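Local coordinates for mandelate racemase/muconate lactonizing enzyme-like protein (Rubrobacter xylanophilus DSM 9941, PDB 3CYJ) that is of unknown function but belongs to the mandelate racemase/muconate lactonizing enzyme family, pairing an enolase-type N-terminal domain with a barrel that holds a sodium ion in this crystal, at residues Tyr22-Gly27 against Phe319-Arg324; Ala67-Gly72 against Trp82-Ala87; Lys202-Trp207 against Arg233-Arg238; Ser303-Cys308 against Pro348-Glu353. One frame throughout, in Å; residues are numbered along the deposited sequence.

Contact 1 of 4, residues Tyr22-Gly27 against Phe319-Arg324; sequences YPESDG and FHDHAR
Glu-24 and Asp-321 join the two domains of an enolase-superfamily subunit where the far end of the N-terminal strand 8-26 comes down beside the barrel, at the start of helix 320-329, directly after barrel strand 313-319. Two acidic side chains reach for each other from opposite directions and meet carboxylate to carboxylate, their planes turned 37° apart. Glu-24 OE1 lies only 2.5 Å from Asp-321 OD1, much closer than two oxygens in ordinary van der Waals contact. The same Glu-24 oxygen is 2.9 Å from Asp-321 OD2, and Glu-24 OE2 is also 2.9 Å from Asp-321 OD1; neither of these two pairs is a hydrogen bond. Glu-24 makes the longer reach: CG stands beside the backbone N (chi1 -68°) and the chain then runs straight out, which carries the carboxylate across to the first turn of the helix. There its second oxygen, OE2, comes in the ring plane to the edge of the His-320 imidazole, 3.3 Å from His-320 CD2. Both helix residues have a second partner: Asp-321 OD2 is hydrogen-bonded to Trp-31 NE1, and His-320 NE2 to Asp-21 OD1. The Asp-321 side chain lies about 6 Å from a bound glycerol and about 11 Å from the sodium ion. The junction lies where, in enolase-superfamily proteins, the N-terminal domain closes over the C-terminal ends of the barrel strands, the region of the active site.

Contact 2 of 4, residues Ala67-Gly72 against Trp82-Ala87; sequences AGVAEG and WARMQA
The guanidinium of Arg-84 carries Val-69 CG1 on one face, 3.6 Å above the plane and offset toward the rim; within helix 78-88, the Trp-82 ring has Gln-86 NE2, one turn later in the same helix, above one face. These residues belong to a helix pair of the N-terminal domain, in which the end of helix 57-70 meets helix 78-88 across a short connection. Val-69 CG1 also touches Met-85 CG at 3.7 Å, so a single methyl serves both the apolar and the charged neighbour. It can do so because it points anti to the valine N (chi1 171°), out between the two side chains. Met-85 continues inward to Val-105 of helix 97-116, whereas Arg-84 stays on the solvent side, its chain running alongside the valine but pointing the other way. The Arg-84 chain bends at chi3, bringing its end back over the last turn of helix 57-70. Val-69 O lies in that last turn, where the helix end would probably favour a positive charge. One terminal nitrogen, Arg-84 NH1, is hydrogen-bonded to Ser-73 OG, which is also bonded to Ala-70 O, so the arginine ties down the chain leaving the helix at two points. Its other nitrogen, NH2, donates to Val-69 O at 2.6 Å, on a lone pair in the carbonyl plane; the bond is bent (134° at the hydrogen), with the oxygen 31° out of the guanidinium plane.

Contact 3 of 4, residues Lys202-Trp207 against Arg233-Arg238; sequences KQALYW and RLLRDR
Leu-235 and Leu-205 fill the seam between two neighbouring helices of the barrel: Leu-235 packs on Ala-204 and the start of Leu-205, and Leu-205 on Arg-238. The two methyls of Leu-235 straddle the surface of helix 201-215: CD1 touches Ala-204 CB at 3.7 Å, while CD2 sits against the backbone, 3.6 Å from Leu-205 N. Leu-205 turns the other way, toward the end of helix 229-238. Its CD1 lies 3.8 Å from Arg-238 CB, and its CD2 is placed over one face of the Arg-238 guanidinium, 3.7 Å from NH1. Arg-238 reaches this place by curling, with bends at chi2 (-77°) and chi3 that fold the chain back across the leucine.

One shell out, Pro-223, in the loop after strand 219-221, packs on both Ala-204 and Leu-235. The axes of segments 202-207 and 233-238 approach to 10.1 Å and cross at -29°, running in the same general direction, as expected of successive helices of a TIM-type barrel, with strand 219-221 between them in the chain. On helix 229-238, Arg-236 grips Asp-237 OD1 side-on, with NE and NH2 in one salt bridge.

The polar end of Arg-238 is held by a neighbouring subunit, where NH1 is hydrogen-bonded to the carbonyl oxygens of Asp-237 and Gly-239; Lys-202 likewise forms a salt bridge to Asp-265 of that subunit. Within the chain the contact is made by apolar carbons and one guanidinium face, while the nitrogens of Arg-238 and Lys-202 bond to another subunit and probably help to hold the assembly together.

Contact 4 of 4, residues Ser303-Cys308 against Pro348-Glu353; sequences SAHACC and PGLGLE
His-305 and Leu-350 bring helix 300-306, which follows barrel strand 294-296, against a type II' beta turn running from Pro-348 to Gly-351 in the later part of the C-terminal domain. The histidine ring swings out from the helix with CG beside its own backbone N (chi1 -70°) and presents one face to the turn. Leu-350 uses the same kind of first torsion (chi1 -71°), and its chain then extends so that CD1 runs on while CD2 turns back. That turned-back methyl does the touching, lying 3.7 Å from His-305 CD2 and 3.8 Å from His-305 CG, near the inner part of the ring. Toward the other part of the same face comes the turn's backbone: Leu-350 CA makes a CH-pi contact, 4.1 Å from the ring centroid and 23° off the normal.

Gly-349 takes the second position of the turn with a positive phi, which suits glycine, and its carbonyl oxygen lies 3.4 Å from His-305 CE1. The ring's rotation is probably held by a hydrogen bond from the backbone N of Ala-122 to His-305 ND1. Leu-121, in that same helix 121-124, packs on both His-305 and Leu-350, and Asp-111 OD1 is hydrogen-bonded to Leu-350 N, so the N-terminal region also grips the turn. With its ring held this way, His-305 NE2 stands 3.4 Å from Leu-350 O.

Contacts 1, 3 and 4 are buried, while contact 2 is only partly so and lies toward the surface of the N-terminal domain. Contact 1 alone has its two segments in different domains, and it pairs acidic groups; the others mix apolar packing with an arginine face or a CH-pi contact. Contacts 3 and 4 both belong to the barrel domain, on opposite sides of the chain's centre, yet share no element: one joins two helices at a subunit interface, the other sets a helix against a turn touched by no other chain. Contacts 2 and 3 each lay a leucine or valine methyl over an arginine face, but the arginine bonds within the chain in contact 2 and to another subunit in contact 3.

Contact 1 of 4, residues Tyr22-Gly27 against Phe319-Arg324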
loop_
_atom_site.group_PDB
_atom_site.type_symbol
_atom_site.label_atom_id
_atom_site.label_comp_id
_atom_site.label_asym_id
_atom_site.label_seq_id
_atom_site.Cartn_x
_atom_site.Cartn_y
_atom_site.Cartn_z
ATOM N N TYR A 22 16.002 -45.263 11.659
ATOM C CA TYR A 22 17.025 -44.632 12.503
ATOM C C TYR A 22 16.251 -43.565 13.270
ATOM O O TYR A 22 15.162 -43.168 12.826
ATOM C CB TYR A 22 18.106 -43.985 11.624
ATOM C CG TYR A 22 19.352 -43.530 12.359
ATOM C CD1 TYR A 22 20.345 -44.449 12.734
ATOM C CD2 TYR A 22 19.562 -42.171 12.655
ATOM C CE1 TYR A 22 21.526 -44.035 13.420
ATOM C CE2 TYR A 22 20.745 -41.745 13.333
ATOM C CZ TYR A 22 21.714 -42.695 13.715
ATOM O OH TYR A 22 22.855 -42.281 14.378
ATOM N N PRO A 23 16.756 -43.110 14.439
ATOM C CA PRO A 23 16.033 -41.950 15.058
ATOM C C PRO A 23 16.108 -40.696 14.139
ATOM O O PRO A 23 17.191 -40.382 13.617
ATOM C CB PRO A 23 16.808 -41.660 16.363
ATOM C CG PRO A 23 17.892 -42.710 16.492
ATOM C CD PRO A 23 17.876 -43.612 15.259
ATOM N N GLU A 24 15.001 -39.984 13.950
ATOM C CA GLU A 24 15.012 -38.878 12.980
ATOM C C GLU A 24 14.622 -37.544 13.602
ATOM O O GLU A 24 13.827 -37.475 14.534
ATOM C CB GLU A 24 14.107 -39.208 11.778
ATOM C CG GLU A 24 14.643 -40.365 10.883
ATOM C CD GLU A 24 13.695 -40.701 9.748
ATOM O OE1 GLU A 24 12.711 -39.965 9.560
ATOM O OE2 GLU A 24 13.897 -41.683 9.014
ATOM N N SER A 25 15.176 -36.461 13.074
ATOM C CA SER A 25 14.807 -35.158 13.607
ATOM C C SER A 25 15.019 -34.095 12.534
ATOM O O SER A 25 15.673 -34.333 11.508
ATOM C CB SER A 25 15.618 -34.845 14.848
ATOM O OG SER A 25 16.979 -34.673 14.477
ATOM N N ASP A 26 14.468 -32.918 12.779
ATOM C CA ASP A 26 14.672 -31.816 11.885
ATOM C C ASP A 26 14.807 -30.630 12.822
ATOM O O ASP A 26 14.921 -30.830 14.075
ATOM C CB ASP A 26 13.537 -31.679 10.845
ATOM C CG ASP A 26 12.152 -31.477 11.466
ATOM O OD1 ASP A 26 12.038 -30.820 12.533
ATOM O OD2 ASP A 26 11.156 -31.947 10.860
ATOM N N GLY A 27 14.786 -29.428 12.251
ATOM C CA GLY A 27 14.987 -28.245 13.045
ATOM C C GLY A 27 14.012 -28.110 14.202
ATOM O O GLY A 27 14.375 -27.607 15.219
ATOM N N PHE A 319 10.203 -38.497 -0.333
ATOM C CA PHE A 319 10.517 -38.400 1.099
ATOM C C PHE A 319 10.880 -39.749 1.692
ATOM O O PHE A 319 10.110 -40.710 1.588
ATOM C CB PHE A 319 9.339 -37.789 1.877
ATOM C CG PHE A 319 9.665 -37.521 3.341
ATOM C CD1 PHE A 319 10.813 -36.803 3.687
ATOM C CD2 PHE A 319 8.849 -37.976 4.336
ATOM C CE1 PHE A 319 11.138 -36.529 5.005
ATOM C CE2 PHE A 319 9.145 -37.701 5.700
ATOM C CZ PHE A 319 10.297 -36.979 6.024
ATOM N N HIS A 320 12.060 -39.825 2.290
ATOM C CA HIS A 320 12.567 -41.095 2.830
ATOM C C HIS A 320 11.532 -41.856 3.638
ATOM O O HIS A 320 11.123 -42.943 3.247
ATOM C CB HIS A 320 13.835 -40.875 3.678
ATOM C CG HIS A 320 14.276 -42.097 4.433
ATOM N ND1 HIS A 320 14.775 -43.230 3.809
ATOM C CD2 HIS A 320 14.283 -42.367 5.763
ATOM C CE1 HIS A 320 15.045 -44.147 4.723
ATOM N NE2 HIS A 320 14.775 -43.640 5.916
ATOM N N ASP A 321 11.066 -41.302 4.759
ATOM C CA ASP A 321 10.093 -42.030 5.606
ATOM C C ASP A 321 8.996 -42.679 4.790
ATOM O O ASP A 321 8.597 -43.823 5.044
ATOM C CB ASP A 321 9.439 -41.135 6.635
ATOM C CG ASP A 321 10.427 -40.538 7.631
ATOM O OD1 ASP A 321 11.643 -40.638 7.434
ATOM O OD2 ASP A 321 9.998 -39.936 8.640
ATOM N N HIS A 322 8.499 -41.931 3.802
ATOM C CA HIS A 322 7.282 -42.291 3.120
ATOM C C HIS A 322 7.515 -43.266 2.029
ATOM O O HIS A 322 6.742 -44.229 1.904
ATOM C CB HIS A 322 6.571 -41.053 2.580
ATOM C CG HIS A 322 6.048 -40.178 3.660
ATOM N ND1 HIS A 322 5.452 -38.960 3.415
ATOM C CD2 HIS A 322 6.050 -40.344 5.010
ATOM C CE1 HIS A 322 5.093 -38.416 4.565
ATOM N NE2 HIS A 322 5.448 -39.236 5.548
ATOM N N ALA A 323 8.514 -42.999 1.196
ATOM C CA ALA A 323 8.967 -43.973 0.214
ATOM C C ALA A 323 9.130 -45.363 0.883
ATOM O O ALA A 323 8.549 -46.362 0.449
ATOM C CB ALA A 323 10.278 -43.523 -0.409
ATOM N N ARG A 324 9.869 -45.399 1.974
ATOM C CA ARG A 324 10.120 -46.652 2.701
ATOM C C ARG A 324 8.835 -47.311 3.221
ATOM O O ARG A 324 8.605 -48.480 2.992
ATOM C CB ARG A 324 11.101 -46.386 3.843
ATOM C CG ARG A 324 11.346 -47.550 4.804
ATOM C CD ARG A 324 12.401 -47.107 5.864
ATOM N NE ARG A 324 12.703 -48.192 6.784
ATOM C CZ ARG A 324 12.046 -48.424 7.912
ATOM N NH1 ARG A 324 11.066 -47.613 8.303
ATOM N NH2 ARG A 324 12.376 -49.478 8.652
#

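Contact 2 of 4, residues Ala67-Gly72 against Trp82-Ala87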
loop_
_atom_site.group_PDB
_atom_site.type_symbol
_atom_site.label_atom_id
_atom_site.label_comp_id
_atom_site.label_asym_id
_atom_site.label_seq_id
_atom_site.Cartn_x
_atom_site.Cartn_y
_atom_site.Cartn_z
ATOM N N ALA A 67 -17.442 -41.158 6.418
ATOM C CA ALA A 67 -17.969 -42.394 5.812
ATOM C C ALA A 67 -19.429 -42.195 5.450
ATOM O O ALA A 67 -19.859 -42.498 4.330
ATOM C CB ALA A 67 -17.741 -43.648 6.783
ATOM N N GLY A 68 -20.177 -41.585 6.362
ATOM C CA GLY A 68 -21.566 -41.335 6.136
ATOM C C GLY A 68 -21.843 -40.405 4.971
ATOM O O GLY A 68 -22.920 -40.458 4.389
ATOM N N VAL A 69 -20.909 -39.516 4.637
ATOM C CA VAL A 69 -21.134 -38.586 3.498
ATOM C C VAL A 69 -20.825 -39.318 2.189
ATOM O O VAL A 69 -21.515 -39.131 1.192
ATOM C CB VAL A 69 -20.231 -37.312 3.625
ATOM C CG1 VAL A 69 -20.268 -36.454 2.360
ATOM C CG2 VAL A 69 -20.637 -36.494 4.868
ATOM N N ALA A 70 -19.751 -40.125 2.214
ATOM C CA ALA A 70 -19.222 -40.777 1.012
ATOM C C ALA A 70 -20.132 -41.925 0.580
ATOM O O ALA A 70 -20.410 -42.096 -0.633
ATOM C CB ALA A 70 -17.806 -41.275 1.226
ATOM N N GLU A 71 -20.591 -42.697 1.567
ATOM C CA GLU A 71 -21.450 -43.848 1.316
ATOM C C GLU A 71 -22.739 -43.469 0.598
ATOM O O GLU A 71 -23.442 -42.546 0.991
ATOM C CB GLU A 71 -21.692 -44.635 2.618
ATOM C CG GLU A 71 -20.357 -45.238 3.119
ATOM C CD GLU A 71 -20.451 -46.030 4.394
ATOM O OE1 GLU A 71 -21.507 -45.978 5.070
ATOM O OE2 GLU A 71 -19.433 -46.702 4.719
ATOM N N GLY A 72 -23.038 -44.141 -0.509
ATOM C CA GLY A 72 -24.325 -43.874 -1.135
ATOM C C GLY A 72 -24.127 -42.896 -2.265
ATOM O O GLY A 72 -25.078 -42.660 -3.022
ATOM N N TRP A 82 -16.373 -34.406 -2.056
ATOM C CA TRP A 82 -15.430 -33.530 -1.382
ATOM C C TRP A 82 -16.134 -32.284 -0.881
ATOM O O TRP A 82 -15.958 -31.895 0.279
ATOM C CB TRP A 82 -14.319 -33.175 -2.344
ATOM C CG TRP A 82 -13.144 -32.402 -1.844
ATOM C CD1 TRP A 82 -11.946 -32.916 -1.360
ATOM C CD2 TRP A 82 -12.974 -30.976 -1.888
ATOM N NE1 TRP A 82 -11.075 -31.895 -1.094
ATOM C CE2 TRP A 82 -11.672 -30.696 -1.417
ATOM C CE3 TRP A 82 -13.799 -29.909 -2.282
ATOM C CZ2 TRP A 82 -11.163 -29.380 -1.356
ATOM C CZ3 TRP A 82 -13.299 -28.613 -2.215
ATOM C CH2 TRP A 82 -12.003 -28.358 -1.744
ATOM N N ALA A 83 -16.976 -31.692 -1.731
ATOM C CA ALA A 83 -17.674 -30.459 -1.372
ATOM C C ALA A 83 -18.622 -30.695 -0.209
ATOM O O ALA A 83 -18.693 -29.888 0.728
ATOM C CB ALA A 83 -18.414 -29.904 -2.553
ATOM N N ARG A 84 -19.385 -31.770 -0.299
ATOM C CA ARG A 84 -20.301 -32.173 0.772
ATOM C C ARG A 84 -19.475 -32.505 2.056
ATOM O O ARG A 84 -19.909 -32.173 3.169
ATOM C CB ARG A 84 -21.206 -33.357 0.314
ATOM C CG ARG A 84 -22.210 -32.970 -0.780
ATOM C CD ARG A 84 -22.862 -34.202 -1.454
ATOM N NE ARG A 84 -23.272 -35.181 -0.444
ATOM C CZ ARG A 84 -22.874 -36.452 -0.450
ATOM N NH1 ARG A 84 -22.147 -36.886 -1.483
ATOM N NH2 ARG A 84 -23.260 -37.299 0.537
ATOM N N MET A 85 -18.289 -33.106 1.904
ATOM C CA MET A 85 -17.470 -33.401 3.094
ATOM C C MET A 85 -16.999 -32.114 3.818
ATOM O O MET A 85 -17.134 -31.998 5.045
ATOM C CB MET A 85 -16.274 -34.290 2.749
ATOM C CG MET A 85 -16.603 -35.816 2.477
ATOM S SD MET A 85 -15.187 -36.951 2.412
ATOM C CE MET A 85 -14.455 -36.580 0.786
ATOM N N GLN A 86 -16.452 -31.153 3.052
ATOM C CA GLN A 86 -16.019 -29.868 3.563
ATOM C C GLN A 86 -17.182 -29.110 4.273
ATOM O O GLN A 86 -16.980 -28.529 5.331
ATOM C CB GLN A 86 -15.449 -29.002 2.427
ATOM C CG GLN A 86 -14.288 -29.575 1.670
ATOM C CD GLN A 86 -12.994 -29.628 2.456
ATOM O OE1 GLN A 86 -12.920 -29.318 3.675
ATOM N NE2 GLN A 86 -11.944 -30.048 1.768
ATOM N N ALA A 87 -18.387 -29.123 3.683
ATOM C CA ALA A 87 -19.517 -28.442 4.272
ATOM C C ALA A 87 -19.890 -29.104 5.589
ATOM O O ALA A 87 -20.168 -28.428 6.566
ATOM C CB ALA A 87 -20.723 -28.439 3.305
#

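Contact 3 of 4, residues Lys202-Trp207 against Arg233-Arg238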
loop_
_atom_site.group_PDB
_atom_site.type_symbol
_atom_site.label_atom_id
_atom_site.label_comp_id
_atom_site.label_asym_id
_atom_site.label_seq_id
_atom_site.Cartn_x
_atom_site.Cartn_y
_atom_site.Cartn_z
ATOM N N LYS A 202 16.246 -12.658 10.911
ATOM C CA LYS A 202 17.633 -12.278 10.614
ATOM C C LYS A 202 18.570 -13.449 10.661
ATOM O O LYS A 202 19.592 -13.421 9.992
ATOM C CB LYS A 202 18.149 -11.176 11.544
ATOM C CG LYS A 202 17.583 -9.785 11.218
ATOM C CD LYS A 202 18.115 -9.223 9.861
ATOM C CE LYS A 202 17.105 -8.248 9.194
ATOM N NZ LYS A 202 16.987 -6.909 9.941
ATOM N N GLN A 203 18.229 -14.476 11.441
ATOM C CA GLN A 203 18.982 -15.738 11.489
ATOM C C GLN A 203 18.876 -16.421 10.130
ATOM O O GLN A 203 19.879 -16.862 9.543
ATOM C CB GLN A 203 18.399 -16.631 12.608
ATOM C CG GLN A 203 19.317 -17.718 13.183
ATOM C CD GLN A 203 18.614 -18.636 14.280
ATOM O OE1 GLN A 203 17.413 -18.455 14.592
ATOM N NE2 GLN A 203 19.374 -19.635 14.816
ATOM N N ALA A 204 17.656 -16.512 9.615
ATOM C CA ALA A 204 17.409 -17.129 8.326
ATOM C C ALA A 204 18.127 -16.336 7.203
ATOM O O ALA A 204 18.733 -16.906 6.324
ATOM C CB ALA A 204 15.893 -17.223 8.065
ATOM N N LEU A 205 18.051 -15.010 7.237
ATOM C CA LEU A 205 18.767 -14.212 6.234
ATOM C C LEU A 205 20.260 -14.517 6.290
ATOM O O LEU A 205 20.868 -14.713 5.259
ATOM C CB LEU A 205 18.517 -12.711 6.376
ATOM C CG LEU A 205 19.143 -11.767 5.300
ATOM C CD1 LEU A 205 18.692 -12.069 3.878
ATOM C CD2 LEU A 205 18.762 -10.305 5.620
ATOM N N TYR A 206 20.847 -14.614 7.478
ATOM C CA TYR A 206 22.280 -14.972 7.579
ATOM C C TYR A 206 22.561 -16.322 6.895
ATOM O O TYR A 206 23.503 -16.444 6.086
ATOM C CB TYR A 206 22.777 -14.977 9.035
ATOM C CG TYR A 206 24.141 -15.592 9.135
ATOM C CD1 TYR A 206 25.278 -14.827 8.895
ATOM C CD2 TYR A 206 24.301 -16.965 9.414
ATOM C CE1 TYR A 206 26.535 -15.404 8.926
ATOM C CE2 TYR A 206 25.529 -17.537 9.446
ATOM C CZ TYR A 206 26.650 -16.754 9.211
ATOM O OH TYR A 206 27.900 -17.328 9.224
ATOM N N TRP A 207 21.735 -17.330 7.205
ATOM C CA TRP A 207 21.989 -18.692 6.737
ATOM C C TRP A 207 21.736 -18.887 5.262
ATOM O O TRP A 207 22.421 -19.672 4.658
ATOM C CB TRP A 207 21.241 -19.761 7.551
ATOM C CG TRP A 207 21.892 -19.960 8.878
ATOM C CD1 TRP A 207 21.400 -19.576 10.107
ATOM C CD2 TRP A 207 23.199 -20.513 9.117
ATOM N NE1 TRP A 207 22.311 -19.870 11.080
ATOM C CE2 TRP A 207 23.429 -20.446 10.501
ATOM C CE3 TRP A 207 24.177 -21.080 8.295
ATOM C CZ2 TRP A 207 24.626 -20.942 11.102
ATOM C CZ3 TRP A 207 25.336 -21.575 8.876
ATOM C CH2 TRP A 207 25.555 -21.490 10.275
ATOM N N ARG A 233 8.411 -13.144 3.212
ATOM C CA ARG A 233 8.415 -12.096 2.188
ATOM C C ARG A 233 9.734 -11.379 2.278
ATOM O O ARG A 233 10.330 -11.062 1.251
ATOM C CB ARG A 233 7.229 -11.135 2.422
ATOM C CG ARG A 233 6.770 -10.296 1.223
ATOM C CD ARG A 233 5.268 -9.865 1.361
ATOM N NE ARG A 233 5.028 -9.061 2.571
ATOM C CZ ARG A 233 4.111 -9.333 3.516
ATOM N NH1 ARG A 233 3.313 -10.402 3.400
ATOM N NH2 ARG A 233 3.989 -8.526 4.584
ATOM N N LEU A 234 10.200 -11.141 3.513
ATOM C CA LEU A 234 11.503 -10.530 3.734
ATOM C C LEU A 234 12.615 -11.375 3.104
ATOM O O LEU A 234 13.522 -10.829 2.418
ATOM C CB LEU A 234 11.797 -10.328 5.236
ATOM C CG LEU A 234 13.292 -10.050 5.551
ATOM C CD1 LEU A 234 13.576 -8.553 5.427
ATOM C CD2 LEU A 234 13.843 -10.583 6.928
ATOM N N LEU A 235 12.565 -12.691 3.339
ATOM C CA LEU A 235 13.591 -13.557 2.793
ATOM C C LEU A 235 13.494 -13.728 1.274
ATOM O O LEU A 235 14.501 -13.913 0.589
ATOM C CB LEU A 235 13.576 -14.931 3.460
ATOM C CG LEU A 235 14.351 -14.857 4.762
ATOM C CD1 LEU A 235 13.495 -15.602 5.697
ATOM C CD2 LEU A 235 15.717 -15.522 4.597
ATOM N N ARG A 236 12.266 -13.698 0.766
ATOM C CA ARG A 236 12.044 -13.673 -0.696
ATOM C C ARG A 236 12.760 -12.450 -1.297
ATOM O O ARG A 236 13.557 -12.589 -2.199
ATOM C CB ARG A 236 10.550 -13.649 -0.998
ATOM C CG ARG A 236 10.190 -14.104 -2.391
ATOM C CD ARG A 236 10.209 -12.982 -3.348
ATOM N NE ARG A 236 9.534 -11.764 -2.863
ATOM C CZ ARG A 236 8.219 -11.531 -2.876
ATOM N NH1 ARG A 236 7.343 -12.428 -3.316
ATOM N NH2 ARG A 236 7.787 -10.375 -2.432
ATOM N N ASP A 237 12.521 -11.272 -0.721
ATOM C CA ASP A 237 13.083 -10.042 -1.231
ATOM C C ASP A 237 14.570 -9.911 -1.021
ATOM O O ASP A 237 15.216 -9.318 -1.853
ATOM C CB ASP A 237 12.426 -8.845 -0.570
ATOM C CG ASP A 237 10.928 -8.768 -0.828
ATOM O OD1 ASP A 237 10.454 -9.325 -1.831
ATOM O OD2 ASP A 237 10.215 -8.155 -0.003
ATOM N N ARG A 238 15.141 -10.445 0.059
ATOM C CA ARG A 238 16.504 -10.083 0.419
ATOM C C ARG A 238 17.496 -11.235 0.228
ATOM O O ARG A 238 18.718 -11.001 0.181
ATOM C CB ARG A 238 16.547 -9.636 1.903
ATOM C CG ARG A 238 16.043 -8.231 2.227
ATOM C CD ARG A 238 17.071 -7.108 1.854
ATOM N NE ARG A 238 18.476 -7.396 2.200
ATOM C CZ ARG A 238 19.005 -7.263 3.433
ATOM N NH1 ARG A 238 18.256 -6.840 4.482
ATOM N NH2 ARG A 238 20.299 -7.565 3.622
#

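Contact 4 of 4, residues Ser303-Cys308 against Pro348-Glu353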
loop_
_atom_site.group_PDB
_atom_site.type_symbol
_atom_site.label_atom_id
_atom_site.label_comp_id
_atom_site.label_asym_id
_atom_site.label_seq_id
_atom_site.Cartn_x
_atom_site.Cartn_y
_atom_site.Cartn_z
ATOM N N SER A 303 1.563 -38.809 -5.021
ATOM C CA SER A 303 1.974 -37.610 -5.708
ATOM C C SER A 303 2.432 -37.899 -7.160
ATOM O O SER A 303 2.171 -37.086 -8.038
ATOM C CB SER A 303 3.075 -36.896 -4.905
ATOM O OG SER A 303 2.571 -36.471 -3.655
ATOM N N ALA A 304 3.081 -39.049 -7.404
ATOM C CA ALA A 304 3.444 -39.468 -8.756
ATOM C C ALA A 304 2.255 -39.425 -9.736
ATOM O O ALA A 304 2.415 -39.004 -10.903
ATOM C CB ALA A 304 4.083 -40.845 -8.743
ATOM N N HIS A 305 1.050 -39.780 -9.282
ATOM C CA HIS A 305 -0.097 -39.630 -10.178
ATOM C C HIS A 305 -0.674 -38.224 -10.194
ATOM O O HIS A 305 -0.885 -37.627 -11.280
ATOM C CB HIS A 305 -1.177 -40.643 -9.858
ATOM C CG HIS A 305 -0.792 -42.043 -10.217
ATOM N ND1 HIS A 305 -1.156 -42.632 -11.414
ATOM C CD2 HIS A 305 -0.021 -42.950 -9.567
ATOM C CE1 HIS A 305 -0.638 -43.847 -11.471
ATOM N NE2 HIS A 305 0.055 -44.061 -10.365
ATOM N N ALA A 306 -0.911 -37.697 -8.985
ATOM C CA ALA A 306 -1.596 -36.416 -8.799
ATOM C C ALA A 306 -0.835 -35.291 -9.496
ATOM O O ALA A 306 -1.435 -34.447 -10.160
ATOM C CB ALA A 306 -1.801 -36.121 -7.295
ATOM N N CYS A 307 0.487 -35.324 -9.393
ATOM C CA CYS A 307 1.331 -34.268 -9.935
ATOM C C CYS A 307 1.415 -34.255 -11.458
ATOM O O CYS A 307 1.918 -33.290 -12.035
ATOM C CB CYS A 307 2.721 -34.402 -9.352
ATOM S SG CYS A 307 2.875 -33.689 -7.711
ATOM N N CYS A 308 0.913 -35.311 -12.114
ATOM C CA CYS A 308 0.911 -35.361 -13.581
ATOM C C CYS A 308 -0.128 -34.376 -14.060
ATOM O O CYS A 308 -0.146 -33.931 -15.214
ATOM C CB CYS A 308 0.647 -36.783 -14.099
ATOM S SG CYS A 308 2.161 -37.840 -13.973
ATOM N N PRO A 348 -4.212 -49.984 -13.204
ATOM C CA PRO A 348 -5.220 -48.970 -13.054
ATOM C C PRO A 348 -5.173 -48.304 -11.655
ATOM O O PRO A 348 -4.538 -48.835 -10.710
ATOM C CB PRO A 348 -6.531 -49.762 -13.220
ATOM C CG PRO A 348 -6.218 -51.025 -12.593
ATOM C CD PRO A 348 -4.744 -51.310 -12.846
ATOM N N GLY A 349 -5.842 -47.154 -11.557
ATOM C CA GLY A 349 -5.739 -46.286 -10.396
ATOM C C GLY A 349 -4.285 -45.945 -10.083
ATOM O O GLY A 349 -3.434 -45.785 -10.996
ATOM N N LEU A 350 -4.000 -45.896 -8.783
ATOM C CA LEU A 350 -2.673 -45.643 -8.252
ATOM C C LEU A 350 -1.732 -46.815 -8.474
ATOM O O LEU A 350 -0.516 -46.703 -8.262
ATOM C CB LEU A 350 -2.787 -45.349 -6.738
ATOM C CG LEU A 350 -3.434 -43.983 -6.346
ATOM C CD1 LEU A 350 -3.496 -43.796 -4.822
ATOM C CD2 LEU A 350 -2.674 -42.800 -7.035
ATOM N N GLY A 351 -2.303 -47.962 -8.856
ATOM C CA GLY A 351 -1.533 -49.189 -9.089
ATOM C C GLY A 351 -0.983 -49.750 -7.789
ATOM O O GLY A 351 0.026 -50.461 -7.798
ATOM N N LEU A 352 -1.622 -49.400 -6.667
ATOM C CA LEU A 352 -1.131 -49.800 -5.338
ATOM C C LEU A 352 -2.029 -50.872 -4.692
ATOM O O LEU A 352 -3.267 -50.751 -4.680
ATOM C CB LEU A 352 -1.032 -48.583 -4.386
ATOM C CG LEU A 352 0.032 -47.483 -4.585
ATOM C CD1 LEU A 352 -0.202 -46.255 -3.642
ATOM C CD2 LEU A 352 1.502 -47.995 -4.501
ATOM N N GLU A 353 -1.402 -51.921 -4.165
ATOM C CA GLU A 353 -2.147 -52.997 -3.469
ATOM C C GLU A 353 -1.539 -53.253 -2.103
ATOM O O GLU A 353 -0.319 -53.325 -1.963
ATOM C CB GLU A 353 -2.204 -54.277 -4.319
#